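Local coordinates for pyruvate kinase 1 (Trypanosoma brucei brucei, PDB 4KCU), which catalyses the transfer of a phosphoryl group from phosphoenolpyruvate to ADP, giving pyruvate and ATP, at residues P15-R20 / I350-Q355; M46-M51 / G80-T85; I237-N242 / M260-D265; I294-M299 / C327-G332. All coordinates share one frame; numbering follows the deposited sequence.

Contact 1 of 4, residues P15-R20 / I350-Q355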
loop_
_atom_site.group_PDB
_atom_site.type_symbol
_atom_site.label_atom_id
_atom_site.label_comp_id
_atom_site.label_asym_id
_atom_site.label_seq_id
_atom_site.Cartn_x
_atom_site.Cartn_y
_atom_site.Cartn_z
ATOM N N PRO A 15 -22.631 16.457 -7.897
ATOM C CA PRO A 15 -22.255 17.848 -8.164
ATOM C C PRO A 15 -20.727 17.938 -8.317
ATOM O O PRO A 15 -19.997 17.153 -7.711
ATOM C CB PRO A 15 -22.702 18.587 -6.886
ATOM C CG PRO A 15 -23.616 17.608 -6.153
ATOM C CD PRO A 15 -23.070 16.253 -6.501
ATOM N N VAL A 16 -20.255 18.913 -9.073
ATOM C CA VAL A 16 -18.826 19.142 -9.194
ATOM C C VAL A 16 -18.315 20.194 -8.224
ATOM O O VAL A 16 -19.080 20.976 -7.677
ATOM C CB VAL A 16 -18.449 19.584 -10.609
ATOM C CG1 VAL A 16 -18.629 18.422 -11.565
ATOM C CG2 VAL A 16 -19.292 20.775 -11.028
ATOM N N ALA A 17 -16.999 20.255 -8.101
ATOM C CA ALA A 17 -16.350 21.230 -7.272
ATOM C C ALA A 17 -16.837 22.631 -7.639
ATOM O O ALA A 17 -16.954 22.964 -8.835
ATOM C CB ALA A 17 -14.816 21.118 -7.438
ATOM N N LYS A 18 -17.022 23.479 -6.626
ATOM C CA LYS A 18 -17.459 24.854 -6.860
ATOM C C LYS A 18 -16.326 25.854 -7.170
ATOM O O LYS A 18 -16.562 26.882 -7.781
ATOM C CB LYS A 18 -18.317 25.345 -5.704
ATOM C CG LYS A 18 -19.728 24.734 -5.683
ATOM C CD LYS A 18 -20.400 24.894 -4.324
ATOM C CE LYS A 18 -19.610 24.173 -3.229
ATOM N NZ LYS A 18 -20.353 24.084 -1.934
ATOM N N HIS A 19 -15.089 25.494 -6.864
ATOM C CA HIS A 19 -13.970 26.415 -7.080
ATOM C C HIS A 19 -12.888 25.802 -7.883
ATOM O O HIS A 19 -12.240 24.859 -7.454
ATOM C CB HIS A 19 -13.430 26.908 -5.746
ATOM C CG HIS A 19 -14.517 27.352 -4.793
ATOM N ND1 HIS A 19 -15.334 28.429 -5.058
ATOM C CD2 HIS A 19 -15.014 26.757 -3.605
ATOM C CE1 HIS A 19 -16.268 28.526 -4.079
ATOM N NE2 HIS A 19 -16.085 27.487 -3.204
ATOM N N ARG A 20 -12.690 26.337 -9.061
ATOM C CA ARG A 20 -11.759 25.816 -9.990
ATOM C C ARG A 20 -10.312 25.973 -9.472
ATOM O O ARG A 20 -9.802 27.093 -9.344
ATOM C CB ARG A 20 -11.938 26.521 -11.348
ATOM C CG ARG A 20 -10.954 26.042 -12.401
ATOM C CD ARG A 20 -11.363 26.453 -13.807
ATOM N NE ARG A 20 -11.807 27.847 -13.866
ATOM C CZ ARG A 20 -10.985 28.899 -14.009
ATOM N NH1 ARG A 20 -9.660 28.753 -13.948
ATOM N NH2 ARG A 20 -11.495 30.104 -14.092
ATOM N N ILE A 350 -14.056 21.904 -18.159
ATOM C CA ILE A 350 -13.370 20.602 -18.264
ATOM C C ILE A 350 -12.400 20.496 -17.080
ATOM O O ILE A 350 -12.380 19.479 -16.357
ATOM C CB ILE A 350 -12.623 20.457 -19.628
ATOM C CG1 ILE A 350 -13.621 20.550 -20.801
ATOM C CG2 ILE A 350 -11.812 19.144 -19.707
ATOM C CD1 ILE A 350 -12.971 20.880 -22.139
ATOM N N CYS A 351 -11.691 21.585 -16.805
ATOM C CA CYS A 351 -10.812 21.631 -15.642
ATOM C C CYS A 351 -11.523 21.203 -14.366
ATOM O O CYS A 351 -11.036 20.346 -13.642
ATOM C CB CYS A 351 -10.210 23.015 -15.470
ATOM S SG CYS A 351 -8.903 23.339 -16.665
ATOM N N VAL A 352 -12.667 21.816 -14.085
ATOM C CA VAL A 352 -13.410 21.497 -12.900
ATOM C C VAL A 352 -13.862 20.033 -12.849
ATOM O O VAL A 352 -13.901 19.437 -11.762
ATOM C CB VAL A 352 -14.642 22.417 -12.736
ATOM C CG1 VAL A 352 -15.576 21.875 -11.664
ATOM C CG2 VAL A 352 -14.215 23.830 -12.408
ATOM N N GLU A 353 -14.307 19.477 -13.986
ATOM C CA GLU A 353 -14.640 18.027 -14.025
ATOM C C GLU A 353 -13.436 17.161 -13.660
ATOM O O GLU A 353 -13.556 16.236 -12.883
ATOM C CB GLU A 353 -15.181 17.571 -15.400
ATOM C CG GLU A 353 -16.602 18.011 -15.712
ATOM C CD GLU A 353 -17.648 17.448 -14.745
ATOM O OE1 GLU A 353 -18.731 18.096 -14.618
ATOM O OE2 GLU A 353 -17.413 16.362 -14.128
ATOM N N ALA A 354 -12.302 17.407 -14.305
ATOM C CA ALA A 354 -11.145 16.586 -14.067
ATOM C C ALA A 354 -10.705 16.745 -12.601
ATOM O O ALA A 354 -10.402 15.745 -11.904
ATOM C CB ALA A 354 -10.012 16.961 -15.031
ATOM N N GLN A 355 -10.741 17.989 -12.106
ATOM C CA GLN A 355 -10.436 18.264 -10.692
ATOM C C GLN A 355 -11.367 17.456 -9.767
ATOM O O GLN A 355 -10.912 16.788 -8.843
ATOM C CB GLN A 355 -10.595 19.750 -10.428
ATOM C CG GLN A 355 -10.597 20.168 -8.992
ATOM C CD GLN A 355 -11.036 21.619 -8.843
ATOM O OE1 GLN A 355 -10.902 22.451 -9.781
ATOM N NE2 GLN A 355 -11.524 21.953 -7.661
#
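Gln355 NE2 donates an almost straight bond to His19 O, 3.0 Å long with an N-H...O angle of 170°, and so ties helix 340-356, on the outside of the beta/alpha barrel, to the loop that runs into barrel strand 23-27. The carbonyl oxygen lies practically in the plane of the Gln355 amide, while the donor stands 29° off the carbonyl plane of His19. The same amide is held at its other end, where OE1 accepts from the backbone N of Ala21; with both ends engaged along one piece of loop, its rotation is fixed. It reaches that far because Gln355 CG is anti to the backbone N (chi1 168°) and the chain continues extended beyond it.

One turn earlier, Val352 divides its two methyls between two parts of the loop. CG1 sits 3.8 Å from Val16 CB and also meets Ala17 O, whereas CG2 lies against the aliphatic part of Arg20, 3.7 Å from its CB. Arg20 then bends at chi3, and its NH1 bonds to Asn22 O.

Glu353 starts off away from the loop but folds back at chi2. Its OE1 forms a salt bridge with Lys274 of the second subunit, so this edge of the contact borders a subunit interface; that same OE1 lies 3.1 Å from Val16 CG1.

Contact 2 of 4, residues M46-M51 / G80-T85. With K (potassium ion), chain D; MLT (D-malate), chain E.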
loop_
_atom_site.group_PDB
_atom_site.type_symbol
_atom_site.label_atom_id
_atom_site.label_comp_id
_atom_site.label_asym_id
_atom_site.label_seq_id
_atom_site.Cartn_x
_atom_site.Cartn_y
_atom_site.Cartn_z
ATOM N N MET A 46 -9.840 33.541 -17.934
ATOM C CA MET A 46 -8.417 33.805 -18.130
ATOM C C MET A 46 -7.743 34.267 -16.847
ATOM O O MET A 46 -8.181 35.237 -16.250
ATOM C CB MET A 46 -8.193 34.857 -19.181
ATOM C CG MET A 46 -6.724 35.240 -19.337
ATOM S SD MET A 46 -6.461 36.487 -20.608
ATOM C CE MET A 46 -7.111 37.939 -19.791
ATOM N N SER A 47 -6.626 33.630 -16.478
ATOM C CA SER A 47 -5.765 34.133 -15.374
ATOM C C SER A 47 -4.486 34.836 -15.844
ATOM O O SER A 47 -3.903 35.633 -15.105
ATOM C CB SER A 47 -5.377 33.000 -14.433
ATOM O OG SER A 47 -6.501 32.571 -13.714
ATOM N N VAL A 48 -3.987 34.448 -17.010
ATOM C CA VAL A 48 -2.731 35.005 -17.535
ATOM C C VAL A 48 -2.867 35.295 -19.017
ATOM O O VAL A 48 -3.383 34.483 -19.774
ATOM C CB VAL A 48 -1.546 34.057 -17.329
ATOM C CG1 VAL A 48 -0.269 34.617 -17.972
ATOM C CG2 VAL A 48 -1.355 33.764 -15.851
ATOM N N ALA A 49 -2.457 36.491 -19.409
ATOM C CA ALA A 49 -2.491 36.902 -20.777
ATOM C C ALA A 49 -1.109 36.700 -21.354
ATOM O O ALA A 49 -0.114 37.206 -20.809
ATOM C CB ALA A 49 -2.882 38.366 -20.852
ATOM N N ARG A 50 -1.030 35.933 -22.438
ATOM C CA ARG A 50 0.260 35.673 -23.094
ATOM C C ARG A 50 0.461 36.557 -24.321
ATOM O O ARG A 50 -0.354 36.552 -25.266
ATOM C CB ARG A 50 0.382 34.209 -23.473
ATOM C CG ARG A 50 1.483 33.893 -24.459
ATOM C CD ARG A 50 1.379 32.440 -24.870
ATOM N NE ARG A 50 2.426 32.061 -25.803
ATOM C CZ ARG A 50 2.204 31.679 -27.049
ATOM N NH1 ARG A 50 0.957 31.640 -27.522
ATOM N NH2 ARG A 50 3.236 31.353 -27.826
ATOM N N MET A 51 1.556 37.294 -24.318
ATOM C CA MET A 51 1.954 38.044 -25.490
ATOM C C MET A 51 2.940 37.238 -26.305
ATOM O O MET A 51 4.037 36.921 -25.838
ATOM C CB MET A 51 2.594 39.366 -25.075
ATOM C CG MET A 51 1.625 40.314 -24.395
ATOM S SD MET A 51 2.457 41.787 -23.768
ATOM C CE MET A 51 3.766 41.077 -22.760
ATOM N N GLY A 80 -1.994 38.029 -14.592
ATOM C CA GLY A 80 -0.585 38.014 -14.948
ATOM C C GLY A 80 -0.407 38.351 -16.416
ATOM O O GLY A 80 -1.297 38.111 -17.235
ATOM N N ILE A 81 0.756 38.871 -16.758
ATOM C CA ILE A 81 1.066 39.164 -18.112
ATOM C C ILE A 81 2.356 38.471 -18.462
ATOM O O ILE A 81 3.352 38.587 -17.742
ATOM C CB ILE A 81 1.219 40.672 -18.302
ATOM C CG1 ILE A 81 -0.148 41.327 -18.204
ATOM C CG2 ILE A 81 1.869 41.006 -19.641
ATOM C CD1 ILE A 81 -0.101 42.840 -18.208
ATOM N N ALA A 82 2.313 37.662 -19.518
ATOM C CA ALA A 82 3.427 36.815 -19.853
ATOM C C ALA A 82 4.000 37.226 -21.192
ATOM O O ALA A 82 3.260 37.500 -22.137
ATOM C CB ALA A 82 2.997 35.370 -19.866
ATOM N N LEU A 83 5.317 37.360 -21.255
ATOM C CA LEU A 83 5.983 37.665 -22.537
ATOM C C LEU A 83 6.602 36.410 -23.080
ATOM O O LEU A 83 7.429 35.800 -22.426
ATOM C CB LEU A 83 7.069 38.744 -22.366
ATOM C CG LEU A 83 7.706 39.326 -23.643
ATOM C CD1 LEU A 83 8.577 40.532 -23.293
ATOM C CD2 LEU A 83 8.536 38.261 -24.376
ATOM N N ASP A 84 6.176 36.001 -24.267
ATOM C CA ASP A 84 6.621 34.735 -24.828
ATOM C C ASP A 84 7.601 35.066 -25.952
ATOM O O ASP A 84 7.228 35.734 -26.931
ATOM C CB ASP A 84 5.407 33.931 -25.354
ATOM C CG ASP A 84 5.776 32.521 -25.831
ATOM O OD1 ASP A 84 6.687 32.407 -26.677
ATOM O OD2 ASP A 84 5.168 31.508 -25.360
ATOM N N THR A 85 8.870 34.691 -25.785
ATOM C CA THR A 85 9.907 35.163 -26.725
ATOM C C THR A 85 9.791 34.490 -28.086
ATOM O O THR A 85 9.335 33.349 -28.180
ATOM C CB THR A 85 11.333 34.953 -26.192
ATOM O OG1 THR A 85 11.580 33.557 -26.031
ATOM C CG2 THR A 85 11.527 35.661 -24.872
HETATM K K K D . 6.880 32.662 -29.367
HETATM C C1 MLT E . 4.705 25.510 -28.978
HETATM O O1 MLT E . 5.540 25.153 -29.860
HETATM O O2 MLT E . 3.854 24.761 -28.436
HETATM C C2 MLT E . 4.569 27.040 -28.745
HETATM O O3 MLT E . 5.693 27.610 -28.133
HETATM C C3 MLT E . 3.271 27.461 -28.054
HETATM C C4 MLT E . 2.329 27.863 -29.207
HETATM O O4 MLT E . 2.688 27.544 -30.371
HETATM O O5 MLT E . 1.300 28.490 -28.915
HETATM O O HOH W 1 8.689 30.961 -30.690
HETATM O O HOH W 2 5.113 30.203 -30.012
#
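Arg50 gives its NE to Asp84 OD2 at 2.8 Å, a salt bridge joining the C-terminal ends of two neighbouring parallel strands of the beta/alpha barrel. The acceptor lies near the guanidinium plane, yet the donor approaches from above the carboxylate, the two planes being turned 77° apart. NH2 adds a weak second bond to the same oxygen. An extended chain from CG to NE, begun with CG anti to the backbone N (chi1 165°), carries the Arg50 group up to the mouth of the barrel, where NH1 bonds to Thr27 OG1 and lies 3.5 Å from D-malate O5.

Asp84 is shared: OD1 binds the potassium ion at 2.7 Å, beside Thr85 O, two waters and the side chains of Asn52 and Ser54, and the carboxylate also pairs with Lys239.

Behind this polar end, strands 46-52 and 80-84 of a right-handed beta-alpha-beta unit are zipped by five backbone bonds, from Gly80 N to Ser47 O through to Asp84 N to Met51 O. Val48 and Ala82 face the barrel interior with Arg50. On the outer face, toward helix 58-75, Met51 bends at chi3 and sets its CE 3.7 Å from Ile81 CG2.

Contact 3 of 4, residues I237-N242 / M260-D265. With MG (magnesium ion), chain C; MLT (D-malate), chain E.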
loop_
_atom_site.group_PDB
_atom_site.type_symbol
_atom_site.label_atom_id
_atom_site.label_comp_id
_atom_site.label_asym_id
_atom_site.label_seq_id
_atom_site.Cartn_x
_atom_site.Cartn_y
_atom_site.Cartn_z
ATOM N N ILE A 237 9.688 30.982 -17.209
ATOM C CA ILE A 237 9.077 29.684 -17.485
ATOM C C ILE A 237 9.743 29.162 -18.762
ATOM O O ILE A 237 9.665 29.814 -19.814
ATOM C CB ILE A 237 7.547 29.865 -17.738
ATOM C CG1 ILE A 237 6.869 30.581 -16.566
ATOM C CG2 ILE A 237 6.876 28.552 -18.051
ATOM C CD1 ILE A 237 7.031 29.867 -15.247
ATOM N N SER A 238 10.467 28.047 -18.665
ATOM C CA SER A 238 11.206 27.503 -19.818
ATOM C C SER A 238 10.312 26.637 -20.674
ATOM O O SER A 238 9.641 25.743 -20.176
ATOM C CB SER A 238 12.414 26.696 -19.344
ATOM O OG SER A 238 13.397 27.568 -18.783
ATOM N N LYS A 239 10.242 26.935 -21.961
ATOM C CA LYS A 239 9.444 26.117 -22.850
ATOM C C LYS A 239 10.292 24.959 -23.350
ATOM O O LYS A 239 11.393 25.173 -23.847
ATOM C CB LYS A 239 8.939 26.942 -24.014
ATOM C CG LYS A 239 8.099 28.123 -23.575
ATOM C CD LYS A 239 7.972 29.161 -24.679
ATOM C CE LYS A 239 7.076 28.659 -25.816
ATOM N NZ LYS A 239 7.056 29.658 -26.925
ATOM N N ILE A 240 9.838 23.728 -23.088
ATOM C CA ILE A 240 10.498 22.542 -23.601
ATOM C C ILE A 240 9.883 22.187 -24.927
ATOM O O ILE A 240 8.685 21.875 -24.997
ATOM C CB ILE A 240 10.332 21.357 -22.645
ATOM C CG1 ILE A 240 10.839 21.742 -21.249
ATOM C CG2 ILE A 240 11.027 20.117 -23.204
ATOM C CD1 ILE A 240 12.323 22.083 -21.224
ATOM N N GLU A 241 10.701 22.274 -25.974
ATOM C CA GLU A 241 10.244 22.358 -27.362
ATOM C C GLU A 241 11.097 21.465 -28.259
ATOM O O GLU A 241 10.843 21.375 -29.440
ATOM C CB GLU A 241 10.372 23.797 -27.933
ATOM C CG GLU A 241 9.686 24.882 -27.158
ATOM C CD GLU A 241 9.196 25.996 -28.043
ATOM O OE1 GLU A 241 8.251 25.764 -28.818
ATOM O OE2 GLU A 241 9.732 27.116 -27.945
ATOM N N ASN A 242 12.174 20.919 -27.746
ATOM C CA ASN A 242 12.970 20.009 -28.585
ATOM C C ASN A 242 13.601 18.872 -27.810
ATOM O O ASN A 242 13.495 18.798 -26.575
ATOM C CB ASN A 242 14.037 20.782 -29.372
ATOM C CG ASN A 242 14.846 21.661 -28.489
ATOM O OD1 ASN A 242 15.173 21.270 -27.380
ATOM N ND2 ASN A 242 15.008 22.910 -28.880
ATOM N N MET A 260 6.952 25.134 -19.413
ATOM C CA MET A 260 5.849 24.905 -20.329
ATOM C C MET A 260 6.171 23.713 -21.210
ATOM O O MET A 260 7.235 23.658 -21.806
ATOM C CB MET A 260 5.624 26.120 -21.206
ATOM C CG MET A 260 4.413 25.974 -22.107
ATOM S SD MET A 260 4.393 27.118 -23.487
ATOM C CE MET A 260 4.152 28.681 -22.615
ATOM N N VAL A 261 5.263 22.741 -21.269
ATOM C CA VAL A 261 5.397 21.665 -22.241
ATOM C C VAL A 261 4.842 22.193 -23.541
ATOM O O VAL A 261 3.623 22.330 -23.681
ATOM C CB VAL A 261 4.601 20.422 -21.821
ATOM C CG1 VAL A 261 4.876 19.251 -22.780
ATOM C CG2 VAL A 261 4.964 20.056 -20.402
ATOM N N ALA A 262 5.743 22.663 -24.405
ATOM C CA ALA A 262 5.368 23.395 -25.617
ATOM C C ALA A 262 5.101 22.389 -26.727
ATOM O O ALA A 262 5.985 22.127 -27.570
ATOM C CB ALA A 262 6.502 24.340 -26.035
ATOM N N ARG A 263 3.908 21.794 -26.704
ATOM C CA ARG A 263 3.673 20.608 -27.475
ATOM C C ARG A 263 3.731 20.856 -28.989
ATOM O O ARG A 263 4.081 19.947 -29.741
ATOM C CB ARG A 263 2.388 19.921 -27.063
ATOM C CG ARG A 263 2.439 19.397 -25.622
ATOM C CD ARG A 263 1.174 18.635 -25.232
ATOM N NE ARG A 263 -0.021 19.310 -25.721
ATOM C CZ ARG A 263 -1.239 18.822 -25.604
ATOM N NH1 ARG A 263 -1.422 17.692 -24.971
ATOM N NH2 ARG A 263 -2.283 19.466 -26.126
ATOM N N GLY A 264 3.492 22.106 -29.413
ATOM C CA GLY A 264 3.548 22.483 -30.844
ATOM C C GLY A 264 4.896 22.155 -31.498
ATOM O O GLY A 264 4.990 21.210 -32.308
ATOM N N ASP A 265 5.947 22.906 -31.147
ATOM C CA ASP A 265 7.288 22.586 -31.653
ATOM C C ASP A 265 7.784 21.209 -31.204
ATOM O O ASP A 265 8.399 20.461 -31.978
ATOM C CB ASP A 265 8.305 23.682 -31.300
ATOM C CG ASP A 265 8.146 24.925 -32.180
ATOM O OD1 ASP A 265 7.630 25.962 -31.666
ATOM O OD2 ASP A 265 8.477 24.843 -33.402
HETATM MG MG MG C . 6.862 26.821 -29.903
HETATM C C1 MLT E . 4.705 25.510 -28.978
HETATM O O1 MLT E . 5.540 25.153 -29.860
HETATM O O2 MLT E . 3.854 24.761 -28.436
HETATM C C2 MLT E . 4.569 27.040 -28.745
HETATM O O3 MLT E . 5.693 27.610 -28.133
HETATM C C3 MLT E . 3.271 27.461 -28.054
HETATM C C4 MLT E . 2.329 27.863 -29.207
HETATM O O4 MLT E . 2.688 27.544 -30.371
HETATM O O5 MLT E . 1.300 28.490 -28.915
HETATM O O HOH W 3 5.883 27.915 -31.210
HETATM O O HOH W 4 8.455 28.307 -29.499
#
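The magnesium site of this pyruvate kinase is built on the meeting of Glu241 and Asp265, whose carboxylates are turned 70° apart and share the ion between them. Glu241 OE1 binds magnesium at 2.0 Å and Asp265 OD1 at 2.1 Å, so the two oxygens stand only 2.9 Å from each other, a closeness the metal accounts for. D-malate O1 and O3 and two waters bring the ligands to six. Second-shell bonds steady both acids: Glu241 OE2 accepts from Phe213 N, and Asp265 OD2 from Asn179 ND2. With CG anti to its carbonyl carbon (chi1 -55°), Glu241 lays CG against Ala262 CB at 3.4 Å; the bend at chi2 then carries the carboxylate to the ion.

These groups sit at the C-terminal mouth of the beta/alpha barrel, where parallel strands 235-240 and 258-262 end. Their backbones alternate bonds, Met260 N to Ser238 O, Ile240 N to Met260 O and Ala262 N to Ile240 O. On the face toward the barrel interior, Lys239 and Met260 run side by side, with Lys239 CG 3.8 Å from Met260 SD, while Lys239 NZ is held by Ser212 OG.

Past Ala262, at the N-cap, the first turn of helix 263-269 turns its amides on the malate carboxylate. Gly264 N bonds to malate O2 at 2.9 Å, and Asp265 N meets malate O1 along a straighter path, with an N-H...O angle of 167°.

Contact 4 of 4, residues I294-M299 / C327-G332. With MLT (D-malate), chain E.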
loop_
_atom_site.group_PDB
_atom_site.type_symbol
_atom_site.label_atom_id
_atom_site.label_comp_id
_atom_site.label_asym_id
_atom_site.label_seq_id
_atom_site.Cartn_x
_atom_site.Cartn_y
_atom_site.Cartn_z
ATOM N N ILE A 294 2.923 24.355 -17.260
ATOM C CA ILE A 294 1.831 24.684 -18.163
ATOM C C ILE A 294 1.831 23.701 -19.308
ATOM O O ILE A 294 2.872 23.487 -19.959
ATOM C CB ILE A 294 2.023 26.074 -18.762
ATOM C CG1 ILE A 294 2.201 27.095 -17.652
ATOM C CG2 ILE A 294 0.850 26.457 -19.629
ATOM C CD1 ILE A 294 2.776 28.393 -18.164
ATOM N N CYS A 295 0.670 23.099 -19.556
ATOM C CA CYS A 295 0.492 22.291 -20.721
ATOM C C CYS A 295 -0.099 23.111 -21.876
ATOM O O CYS A 295 -1.084 23.823 -21.698
ATOM C CB CYS A 295 -0.399 21.117 -20.408
ATOM S SG CYS A 295 -0.474 20.014 -21.806
ATOM N N ALA A 296 0.561 23.101 -23.025
ATOM C CA ALA A 296 0.206 24.043 -24.083
ATOM C C ALA A 296 -0.070 23.353 -25.419
ATOM O O ALA A 296 0.538 22.321 -25.733
ATOM C CB ALA A 296 1.299 25.102 -24.244
ATOM N N THR A 297 -0.996 23.937 -26.194
ATOM C CA THR A 297 -0.976 23.910 -27.666
ATOM C C THR A 297 -1.904 22.879 -28.274
ATOM O O THR A 297 -1.774 21.686 -28.022
ATOM C CB THR A 297 0.440 23.717 -28.285
ATOM O OG1 THR A 297 1.269 24.862 -27.986
ATOM C CG2 THR A 297 0.317 23.562 -29.824
ATOM N N GLN A 298 -2.816 23.367 -29.112
ATOM C CA GLN A 298 -3.830 22.540 -29.775
ATOM C C GLN A 298 -4.747 21.795 -28.815
ATOM O O GLN A 298 -5.383 20.805 -29.203
ATOM C CB GLN A 298 -3.204 21.569 -30.781
ATOM C CG GLN A 298 -2.569 22.241 -31.995
ATOM C CD GLN A 298 -2.112 21.218 -33.037
ATOM O OE1 GLN A 298 -1.701 20.112 -32.694
ATOM N NE2 GLN A 298 -2.351 21.520 -34.301
ATOM N N MET A 299 -4.890 22.309 -27.599
ATOM C CA MET A 299 -5.782 21.668 -26.618
ATOM C C MET A 299 -7.239 21.695 -27.008
ATOM O O MET A 299 -7.952 20.728 -26.767
ATOM C CB MET A 299 -5.591 22.247 -25.229
ATOM C CG MET A 299 -4.122 22.205 -24.784
ATOM S SD MET A 299 -3.946 22.155 -22.999
ATOM C CE MET A 299 -4.025 20.388 -22.691
ATOM N N CYS A 327 -1.573 24.586 -15.111
ATOM C CA CYS A 327 -2.217 25.473 -16.054
ATOM C C CYS A 327 -2.417 24.773 -17.348
ATOM O O CYS A 327 -1.581 23.967 -17.768
ATOM C CB CYS A 327 -1.331 26.668 -16.359
ATOM S SG CYS A 327 -0.980 27.704 -14.943
ATOM N N VAL A 328 -3.409 25.234 -18.081
ATOM C CA VAL A 328 -3.564 24.827 -19.444
ATOM C C VAL A 328 -3.660 26.054 -20.316
ATOM O O VAL A 328 -4.063 27.104 -19.860
ATOM C CB VAL A 328 -4.803 23.915 -19.612
ATOM C CG1 VAL A 328 -4.470 22.532 -19.108
ATOM C CG2 VAL A 328 -5.997 24.471 -18.837
ATOM N N MET A 329 -3.201 25.935 -21.552
ATOM C CA MET A 329 -2.981 27.102 -22.391
ATOM C C MET A 329 -3.803 27.092 -23.689
ATOM O O MET A 329 -4.080 26.049 -24.263
ATOM C CB MET A 329 -1.496 27.280 -22.702
ATOM C CG MET A 329 -1.185 28.605 -23.383
ATOM S SD MET A 329 0.573 29.014 -23.357
ATOM C CE MET A 329 1.049 28.559 -25.013
ATOM N N LEU A 330 -4.196 28.272 -24.132
ATOM C CA LEU A 330 -4.853 28.431 -25.431
ATOM C C LEU A 330 -3.974 29.325 -26.271
ATOM O O LEU A 330 -3.362 30.284 -25.755
ATOM C CB LEU A 330 -6.225 29.078 -25.253
ATOM C CG LEU A 330 -7.141 28.243 -24.378
ATOM C CD1 LEU A 330 -8.270 29.063 -23.788
ATOM C CD2 LEU A 330 -7.669 27.057 -25.174
ATOM N N SER A 331 -3.893 29.024 -27.552
ATOM C CA SER A 331 -3.069 29.819 -28.453
ATOM C C SER A 331 -3.934 30.460 -29.514
ATOM O O SER A 331 -4.645 31.430 -29.227
ATOM C CB SER A 331 -1.985 28.955 -29.078
ATOM O OG SER A 331 -1.046 28.626 -28.068
ATOM N N GLY A 332 -3.921 29.896 -30.718
ATOM C CA GLY A 332 -4.802 30.374 -31.773
ATOM C C GLY A 332 -6.261 30.418 -31.336
ATOM O O GLY A 332 -7.031 31.262 -31.811
HETATM C C1 MLT E . 4.705 25.510 -28.978
HETATM O O1 MLT E . 5.540 25.153 -29.860
HETATM O O2 MLT E . 3.854 24.761 -28.436
HETATM C C2 MLT E . 4.569 27.040 -28.745
HETATM O O3 MLT E . 5.693 27.610 -28.133
HETATM C C3 MLT E . 3.271 27.461 -28.054
HETATM C C4 MLT E . 2.329 27.863 -29.207
HETATM O O4 MLT E . 2.688 27.544 -30.371
HETATM O O5 MLT E . 1.300 28.490 -28.915
HETATM O O HOH W 5 -4.092 25.018 -26.817
#
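Thr297 and Ser331 each set their hydroxyl anti to their own carbonyl carbon (chi1 -66° and -70°), which brings OG1 of Thr297 within 4.4 Å of OG of Ser331 with D-malate before both. Thr297 OG1 donates to malate O2 at 2.6 Å, at one carboxylate; Ser331 OG reaches O5 of the other, modelled so short that its exact length is doubtful.

Both residues follow directly on neighbouring parallel strands, 293-296 and 327-330, which belong to a beta-alpha-beta unit with helix 311-322 in the closed barrel. Cys295 N bonds to Cys327 O, and the return bond from Met329 N to Cys295 O is weak. Beyond them the strands part, and a water takes over, donating to Met329 O at 2.8 Å and accepting from Met299 N.

Inside the barrel, Ile294 CG1 lies 3.8 Å from Cys327 CB. Met329 sends CG anti to its backbone N, then bends at chi3 so that CE comes 3.6 Å from Ala296 CB, near the ligand. On the outer face of the sheet the Met299 side chain, from the loop, crosses that of Val328 at about a right angle, SD 3.9 Å from Val328 CB, under helices 311-322 and 340-356.

Two hydroxyls thus address the two carboxylates of the malate, probably both ionised, with the Met329 methyl close to one of them, consistent with a pocket that orients a small anionic substrate through directed donors.

Overall arrangement
Contacts 2, 3 and 4 lie on one closed eight-stranded parallel barrel, and contact 1 packs outside it. Along the chain contacts 2, 3 and 4 follow in series, all nested within the span closed by contact 1. Contacts 3 and 4 adjoin through neighbouring strands 258-262 and 293-296, with centres about 11 Å apart; contact 2 is about 12 Å from contact 4 and 15 Å from contact 3 across the barrel. All three reach D-malate, so the ligand pocket is assembled from distant parts of the sequence. Contact 1, about 18 Å centre to centre from contact 4, touches it through Cys351 and Val328. Contacts 1, 3 and 4 also reach the second subunit.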